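Local coordinates for protein tRNA (Adenine(22)-N(1))-methyltransferase (Mycoplasma capricolum subsp. capricolum, PDB 6QE6) that probably methylates N1 of adenine 22 in tRNA with S-adenosylmethionine as methyl donor, and is bound here to the cofactor product S-adenosyl-L-homocysteine, at residues 108-113 against 129-134; 208-213 against 236-241. All coordinates share one frame; numbering follows the deposited sequence.

Interaction 1 of 2, residues 108-113 against 129-134; sequences DYVTIC and QKISNY. With SAH (S-adenosyl-L-homocysteine), chain C.
Val110 N donates to Asn133 O over 2.8 Å, and Val110 pairs with Tyr134 in a parallel bridge: here strand 109-115 meets strand 133-138, the two strands of a beta-alpha-beta unit whose helix is 117-124, within the Rossmann-like sheet of a class I methyltransferase. The bond is nearly straight, 162° at the hydrogen. Asn133 O also takes a CA-H...O contact from Tyr109, while Val110 O receives the equivalent contact from Tyr134 CA at 3.2 Å.

The sheet face that carries Val110 and Tyr134, with Ile131 beside them, is the buried, apolar part. Val110 holds CG1 anti to its backbone N, which leaves CG2 beside that N to meet the Ile131 methyl CG2 at 3.8 Å. Its CB and CG1 lie alongside the CD1-CE1 side of the Tyr134 ring, and Ile131 CG2 sits over one face of the same ring, toward the rim. The phenol oxygen of Tyr134 is hydrogen-bonded to Asp127.

Asp108, Tyr109, Ser132 and Asn133 make up the partly exposed, more polar side. Tyr109 crosses Asn133 aslant, ring and amide planes 29° apart, with CD1 3.5 Å from Asn133 CB and Asn133 ND2 above one ring face, offset toward the rim. The Asp108 side chain leaves its backbone away from 129-134, and OD2 accepts from the backbone N of Thr37 and of Ala38.

At the other end of strand 109-115, Cys113 lines the cofactor pocket, its O taking a weak bond from the amino N of S-adenosyl-L-homocysteine. At the partly exposed end, Asn133 ND2 gives Asp108 O a 2.9 Å bond, with that oxygen close to the amide plane and the donor tilted 24° from the carbonyl plane.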
loop_
_atom_site.group_PDB
_atom_site.type_symbol
_atom_site.label_atom_id
_atom_site.label_comp_id
_atom_site.label_asym_id
_atom_site.label_seq_id
_atom_site.Cartn_x
_atom_site.Cartn_y
_atom_site.Cartn_z
ATOM N N ASP A 108 -10.921 4.119 -11.059
ATOM C CA ASP A 108 -9.796 3.420 -11.676
ATOM C C ASP A 108 -8.792 2.962 -10.623
ATOM O O ASP A 108 -8.322 1.821 -10.655
ATOM C CB ASP A 108 -9.114 4.320 -12.701
ATOM C CG ASP A 108 -10.024 4.673 -13.866
ATOM O OD1 ASP A 108 -9.941 3.989 -14.906
ATOM O OD2 ASP A 108 -10.838 5.615 -13.743
ATOM N N TYR A 109 -8.450 3.835 -9.676
ATOM C CA TYR A 109 -7.438 3.506 -8.688
ATOM C C TYR A 109 -7.871 4.025 -7.334
ATOM O O TYR A 109 -8.138 5.221 -7.180
ATOM C CB TYR A 109 -6.085 4.126 -9.013
ATOM C CG TYR A 109 -5.371 3.603 -10.228
ATOM C CD1 TYR A 109 -4.454 2.557 -10.124
ATOM C CD2 TYR A 109 -5.554 4.204 -11.478
ATOM C CE1 TYR A 109 -3.757 2.108 -11.231
ATOM C CE2 TYR A 109 -4.874 3.746 -12.602
ATOM C CZ TYR A 109 -3.978 2.701 -12.466
ATOM O OH TYR A 109 -3.293 2.267 -13.564
ATOM N N VAL A 110 -7.902 3.145 -6.353
ATOM C CA VAL A 110 -7.952 3.559 -4.966
ATOM C C VAL A 110 -6.534 3.520 -4.420
ATOM O O VAL A 110 -5.833 2.509 -4.570
ATOM C CB VAL A 110 -8.898 2.664 -4.159
ATOM C CG1 VAL A 110 -8.693 2.909 -2.691
ATOM C CG2 VAL A 110 -10.336 2.954 -4.585
ATOM N N THR A 111 -6.084 4.631 -3.844
ATOM C CA THR A 111 -4.782 4.690 -3.200
ATOM C C THR A 111 -4.975 4.776 -1.697
ATOM O O THR A 111 -5.870 5.480 -1.213
ATOM C CB THR A 111 -3.928 5.867 -3.686
ATOM O OG1 THR A 111 -4.613 7.108 -3.454
ATOM C CG2 THR A 111 -3.620 5.709 -5.168
ATOM N N ILE A 112 -4.161 4.007 -0.977
ATOM C CA ILE A 112 -4.147 3.974 0.474
ATOM C C ILE A 112 -2.690 4.081 0.868
ATOM O O ILE A 112 -1.914 3.143 0.635
ATOM C CB ILE A 112 -4.767 2.690 1.036
ATOM C CG1 ILE A 112 -6.156 2.462 0.446
ATOM C CG2 ILE A 112 -4.803 2.754 2.543
ATOM C CD1 ILE A 112 -6.701 1.057 0.640
ATOM N N CYS A 113 -2.306 5.215 1.458
ATOM C CA CYS A 113 -0.911 5.474 1.783
ATOM C C CYS A 113 -0.774 5.905 3.234
ATOM O O CYS A 113 -1.595 6.671 3.753
ATOM C CB CYS A 113 -0.324 6.542 0.852
ATOM S SG CYS A 113 -0.633 6.184 -0.908
ATOM N N GLN A 129 -17.175 -3.492 -6.524
ATOM C CA GLN A 129 -16.986 -3.714 -7.949
ATOM C C GLN A 129 -16.750 -2.413 -8.717
ATOM O O GLN A 129 -16.255 -2.456 -9.848
ATOM C CB GLN A 129 -18.184 -4.482 -8.508
ATOM C CG GLN A 129 -19.272 -3.598 -9.103
ATOM C CD GLN A 129 -19.022 -3.287 -10.580
ATOM O OE1 GLN A 129 -18.402 -4.091 -11.290
ATOM N NE2 GLN A 129 -19.485 -2.109 -11.043
ATOM N N LYS A 130 -17.070 -1.257 -8.124
ATOM C CA LYS A 130 -16.719 0.024 -8.730
ATOM C C LYS A 130 -15.213 0.249 -8.828
ATOM O O LYS A 130 -14.778 1.105 -9.606
ATOM C CB LYS A 130 -17.329 1.171 -7.930
ATOM C CG LYS A 130 -18.844 1.246 -7.985
ATOM C CD LYS A 130 -19.334 2.382 -7.131
ATOM C CE LYS A 130 -20.806 2.614 -7.326
ATOM N NZ LYS A 130 -21.269 3.833 -6.614
ATOM N N ILE A 131 -14.407 -0.480 -8.058
ATOM C CA ILE A 131 -12.972 -0.220 -7.941
ATOM C C ILE A 131 -12.204 -1.192 -8.825
ATOM O O ILE A 131 -12.406 -2.412 -8.738
ATOM C CB ILE A 131 -12.507 -0.350 -6.481
ATOM C CG1 ILE A 131 -13.202 0.689 -5.606
ATOM C CG2 ILE A 131 -11.000 -0.281 -6.418
ATOM C CD1 ILE A 131 -13.438 0.205 -4.198
ATOM N N SER A 132 -11.292 -0.665 -9.644
ATOM C CA SER A 132 -10.530 -1.514 -10.554
ATOM C C SER A 132 -9.122 -1.841 -10.072
ATOM O O SER A 132 -8.611 -2.905 -10.417
ATOM C CB SER A 132 -10.438 -0.864 -11.943
ATOM O OG SER A 132 -11.597 -1.151 -12.700
ATOM N N ASN A 133 -8.463 -0.950 -9.329
ATOM C CA ASN A 133 -7.069 -1.140 -8.955
ATOM C C ASN A 133 -6.807 -0.488 -7.610
ATOM O O ASN A 133 -7.413 0.526 -7.270
ATOM C CB ASN A 133 -6.076 -0.528 -9.941
ATOM C CG ASN A 133 -6.243 -1.035 -11.332
ATOM O OD1 ASN A 133 -5.717 -2.091 -11.692
ATOM N ND2 ASN A 133 -6.960 -0.271 -12.148
ATOM N N TYR A 134 -5.889 -1.077 -6.856
ATOM C CA TYR A 134 -5.381 -0.474 -5.643
ATOM C C TYR A 134 -3.914 -0.165 -5.840
ATOM O O TYR A 134 -3.180 -0.960 -6.438
ATOM C CB TYR A 134 -5.546 -1.392 -4.433
ATOM C CG TYR A 134 -6.979 -1.585 -4.029
ATOM C CD1 TYR A 134 -7.599 -0.688 -3.166
ATOM C CD2 TYR A 134 -7.723 -2.655 -4.523
ATOM C CE1 TYR A 134 -8.909 -0.849 -2.803
ATOM C CE2 TYR A 134 -9.036 -2.827 -4.156
ATOM C CZ TYR A 134 -9.625 -1.927 -3.300
ATOM O OH TYR A 134 -10.936 -2.100 -2.930
HETATM N N SAH C . -2.112 9.859 2.801
HETATM C CA SAH C . -1.077 10.624 3.488
HETATM C CB SAH C . -1.412 10.777 4.979
HETATM C CG SAH C . -1.402 9.504 5.826
HETATM S SD SAH C . -1.671 9.860 7.583
HETATM C C SAH C . 0.303 9.980 3.323
HETATM O O SAH C . 0.414 8.789 3.010
HETATM O OXT SAH C . 1.339 10.631 3.503
HETATM C "C5'" SAH C . -3.016 8.656 7.678
HETATM C "C4'" SAH C . -4.376 9.298 7.425
HETATM O "O4'" SAH C . -5.343 8.285 7.283
HETATM C "C3'" SAH C . -4.842 10.155 8.588
HETATM O "O3'" SAH C . -5.234 11.421 8.109
HETATM C "C2'" SAH C . -6.046 9.426 9.158
HETATM O "O2'" SAH C . -7.006 10.359 9.575
HETATM C "C1'" SAH C . -6.520 8.607 7.979
HETATM N N9 SAH C . -7.181 7.357 8.354
HETATM C C8 SAH C . -6.843 6.511 9.371
HETATM N N7 SAH C . -7.712 5.464 9.346
HETATM C C5 SAH C . -8.577 5.631 8.339
HETATM C C6 SAH C . -9.648 4.874 7.892
HETATM N N6 SAH C . -9.977 3.734 8.496
HETATM N N1 SAH C . -10.373 5.320 6.812
HETATM C C2 SAH C . -10.037 6.499 6.175
HETATM N N3 SAH C . -8.970 7.241 6.634
HETATM C C4 SAH C . -8.253 6.813 7.698
#

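Interaction 2 of 2, residues 208-213 against 236-241; sequences NEISNL and KIRKYI
Glu209 opens the contact with its CB, which lies 4.1 Å from Ile237 CD1. Beyond CB the chain bends at chi2 (52°) and carries the carboxylate away from the opposing helix, so only the aliphatic base of this residue takes part.

Ile210 comes next and has the most surface buried by the other segment. Its CA is 7.4 Å from that of Ile237, the nearest CA pair across the segments, and the two isoleucines slide past each other in opposite directions, Ile210 CG1 against Ile237 CG2 at 3.8 Å. With CG1 of Ile210 anti to the carbonyl carbon (chi1 -71°) and the chain then extended, CD1 reaches one face of the Arg238 guanidinium, 3.4 Å from NH2. Arg238 comes to this place by bending at chi2 and chi3, and its NH1 forms a salt bridge with Glu207, one turn before Ile210 on the same helix. That anchor probably helps keep the flat group over the methyl. Ile210 CD1 also approaches Ile241 CD1 more distantly, at 4.4 Å.

Leu213, one turn after Ile210, meets Ile237 tip to tip, CD1 to CD1 at 4.1 Å. Ile237 CD1 is therefore shared between Glu209 and Leu213, while its CG2 serves Ile210. Leu213 also touches Ile230 and Ile234, which carries the apolar seam on along helix 225-244.

The segment axes approach to 10.5 Å and run 163° apart, bridged by aliphatic side-chain atoms and the Arg238 guanidinium face. Side-chain packing of this kind, between helices 200-217 and 225-244 joined by a short connection, is that of an antiparallel helical hairpin.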
loop_
_atom_site.group_PDB
_atom_site.type_symbol
_atom_site.label_atom_id
_atom_site.label_comp_id
_atom_site.label_asym_id
_atom_site.label_seq_id
_atom_site.Cartn_x
_atom_site.Cartn_y
_atom_site.Cartn_z
ATOM N N ASN A 208 18.891 -7.404 8.467
ATOM C CA ASN A 208 18.715 -6.777 9.774
ATOM C C ASN A 208 17.568 -7.417 10.552
ATOM O O ASN A 208 17.627 -7.496 11.790
ATOM C CB ASN A 208 18.492 -5.268 9.646
ATOM C CG ASN A 208 18.574 -4.548 11.012
ATOM O OD1 ASN A 208 19.596 -4.622 11.711
ATOM N ND2 ASN A 208 17.490 -3.869 11.400
ATOM N N GLU A 209 16.534 -7.897 9.842
ATOM C CA GLU A 209 15.473 -8.657 10.490
ATOM C C GLU A 209 16.011 -9.948 11.109
ATOM O O GLU A 209 15.612 -10.329 12.218
ATOM C CB GLU A 209 14.358 -8.949 9.477
ATOM C CG GLU A 209 12.955 -8.885 10.052
ATOM C CD GLU A 209 12.682 -7.581 10.800
ATOM O OE1 GLU A 209 12.594 -6.514 10.144
ATOM O OE2 GLU A 209 12.560 -7.620 12.050
ATOM N N ILE A 210 16.931 -10.630 10.423
ATOM C CA ILE A 210 17.528 -11.836 10.999
ATOM C C ILE A 210 18.295 -11.498 12.275
ATOM O O ILE A 210 18.214 -12.228 13.269
ATOM C CB ILE A 210 18.429 -12.545 9.968
ATOM C CG1 ILE A 210 17.594 -13.190 8.869
ATOM C CG2 ILE A 210 19.273 -13.627 10.637
ATOM C CD1 ILE A 210 18.424 -13.960 7.854
ATOM N N SER A 211 19.028 -10.379 12.279
ATOM C CA SER A 211 19.770 -9.981 13.480
ATOM C C SER A 211 18.837 -9.739 14.653
ATOM O O SER A 211 19.106 -10.169 15.779
ATOM C CB SER A 211 20.588 -8.720 13.216
ATOM O OG SER A 211 21.574 -8.995 12.255
ATOM N N ASN A 212 17.740 -9.027 14.416
ATOM C CA ASN A 212 16.828 -8.757 15.516
ATOM C C ASN A 212 16.237 -10.055 16.057
ATOM O O ASN A 212 16.141 -10.237 17.277
ATOM C CB ASN A 212 15.755 -7.768 15.061
ATOM C CG ASN A 212 16.318 -6.358 14.814
ATOM O OD1 ASN A 212 17.317 -5.946 15.424
ATOM N ND2 ASN A 212 15.675 -5.615 13.920
ATOM N N LEU A 213 15.906 -10.998 15.167
ATOM C CA LEU A 213 15.350 -12.285 15.591
ATOM C C LEU A 213 16.376 -13.122 16.359
ATOM O O LEU A 213 16.026 -13.835 17.311
ATOM C CB LEU A 213 14.842 -13.055 14.370
ATOM C CG LEU A 213 13.653 -12.478 13.605
ATOM C CD1 LEU A 213 13.371 -13.313 12.342
ATOM C CD2 LEU A 213 12.430 -12.398 14.525
ATOM N N LYS A 236 13.215 -18.953 6.800
ATOM C CA LYS A 236 12.440 -18.528 5.642
ATOM C C LYS A 236 13.077 -17.306 4.999
ATOM O O LYS A 236 13.245 -17.265 3.772
ATOM C CB LYS A 236 10.986 -18.274 6.043
ATOM C CG LYS A 236 10.087 -19.470 5.729
ATOM C CD LYS A 236 8.913 -19.647 6.697
ATOM C CE LYS A 236 8.069 -18.399 6.823
ATOM N NZ LYS A 236 6.775 -18.666 7.528
ATOM N N ILE A 237 13.501 -16.333 5.821
ATOM C CA ILE A 237 14.134 -15.121 5.302
ATOM C C ILE A 237 15.409 -15.474 4.554
ATOM O O ILE A 237 15.672 -14.968 3.453
ATOM C CB ILE A 237 14.430 -14.124 6.442
ATOM C CG1 ILE A 237 13.153 -13.682 7.157
ATOM C CG2 ILE A 237 15.177 -12.917 5.908
ATOM C CD1 ILE A 237 13.410 -12.705 8.285
ATOM N N ARG A 238 16.237 -16.323 5.163
ATOM C CA ARG A 238 17.505 -16.691 4.551
ATOM C C ARG A 238 17.280 -17.383 3.217
ATOM O O ARG A 238 18.020 -17.154 2.255
ATOM C CB ARG A 238 18.295 -17.590 5.504
ATOM C CG ARG A 238 19.532 -18.192 4.872
ATOM C CD ARG A 238 20.468 -17.094 4.443
ATOM N NE ARG A 238 20.860 -16.289 5.597
ATOM C CZ ARG A 238 21.233 -15.012 5.523
ATOM N NH1 ARG A 238 21.253 -14.384 4.347
ATOM N NH2 ARG A 238 21.580 -14.361 6.629
ATOM N N LYS A 239 16.267 -18.245 3.137
ATOM C CA LYS A 239 15.933 -18.842 1.851
ATOM C C LYS A 239 15.552 -17.765 0.848
ATOM O O LYS A 239 16.097 -17.715 -0.264
ATOM C CB LYS A 239 14.812 -19.881 2.015
ATOM C CG LYS A 239 15.286 -21.158 2.697
ATOM C CD LYS A 239 14.239 -22.266 2.718
ATOM C CE LYS A 239 14.350 -23.119 3.994
ATOM N NZ LYS A 239 13.129 -23.940 4.276
ATOM N N TYR A 240 14.639 -16.867 1.237
ATOM C CA TYR A 240 14.188 -15.844 0.299
ATOM C C TYR A 240 15.338 -14.933 -0.109
ATOM O O TYR A 240 15.484 -14.603 -1.292
ATOM C CB TYR A 240 13.034 -15.030 0.888
ATOM C CG TYR A 240 12.526 -13.957 -0.053
ATOM C CD1 TYR A 240 11.550 -14.239 -1.003
ATOM C CD2 TYR A 240 13.040 -12.655 -0.004
ATOM C CE1 TYR A 240 11.073 -13.248 -1.875
ATOM C CE2 TYR A 240 12.579 -11.649 -0.873
ATOM C CZ TYR A 240 11.594 -11.956 -1.805
ATOM O OH TYR A 240 11.141 -10.981 -2.659
ATOM N N ILE A 241 16.174 -14.524 0.851
ATOM C CA ILE A 241 17.361 -13.754 0.497
ATOM C C ILE A 241 18.157 -14.485 -0.574
ATOM O O ILE A 241 18.569 -13.895 -1.579
ATOM C CB ILE A 241 18.226 -13.470 1.740
ATOM C CG1 ILE A 241 17.514 -12.509 2.694
ATOM C CG2 ILE A 241 19.554 -12.842 1.318
ATOM C CD1 ILE A 241 18.346 -12.113 3.899
#

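Interaction 1 closes before interaction 2 opens along the chain, and the two lie on opposite sides of the chain's centre. Their centres are 32 Å apart and their nearest atoms about 18 Å, so they share no direct contact. Strands 109-115 and 133-138 are neighbours inside the seven-stranded mixed sheet, whereas helices 200-217 and 225-244 come after the last strand, 168-175, and form, with helix 185-190 packed against them, a C-terminal helical part. Segment 108-113 reaches the S-adenosyl-L-homocysteine pocket through Cys113; segments 208-213 and 236-241 lie away from the annotated sites. Cofactor binding thus belongs to the sheet region, while the distant hairpin may help engage the tRNA.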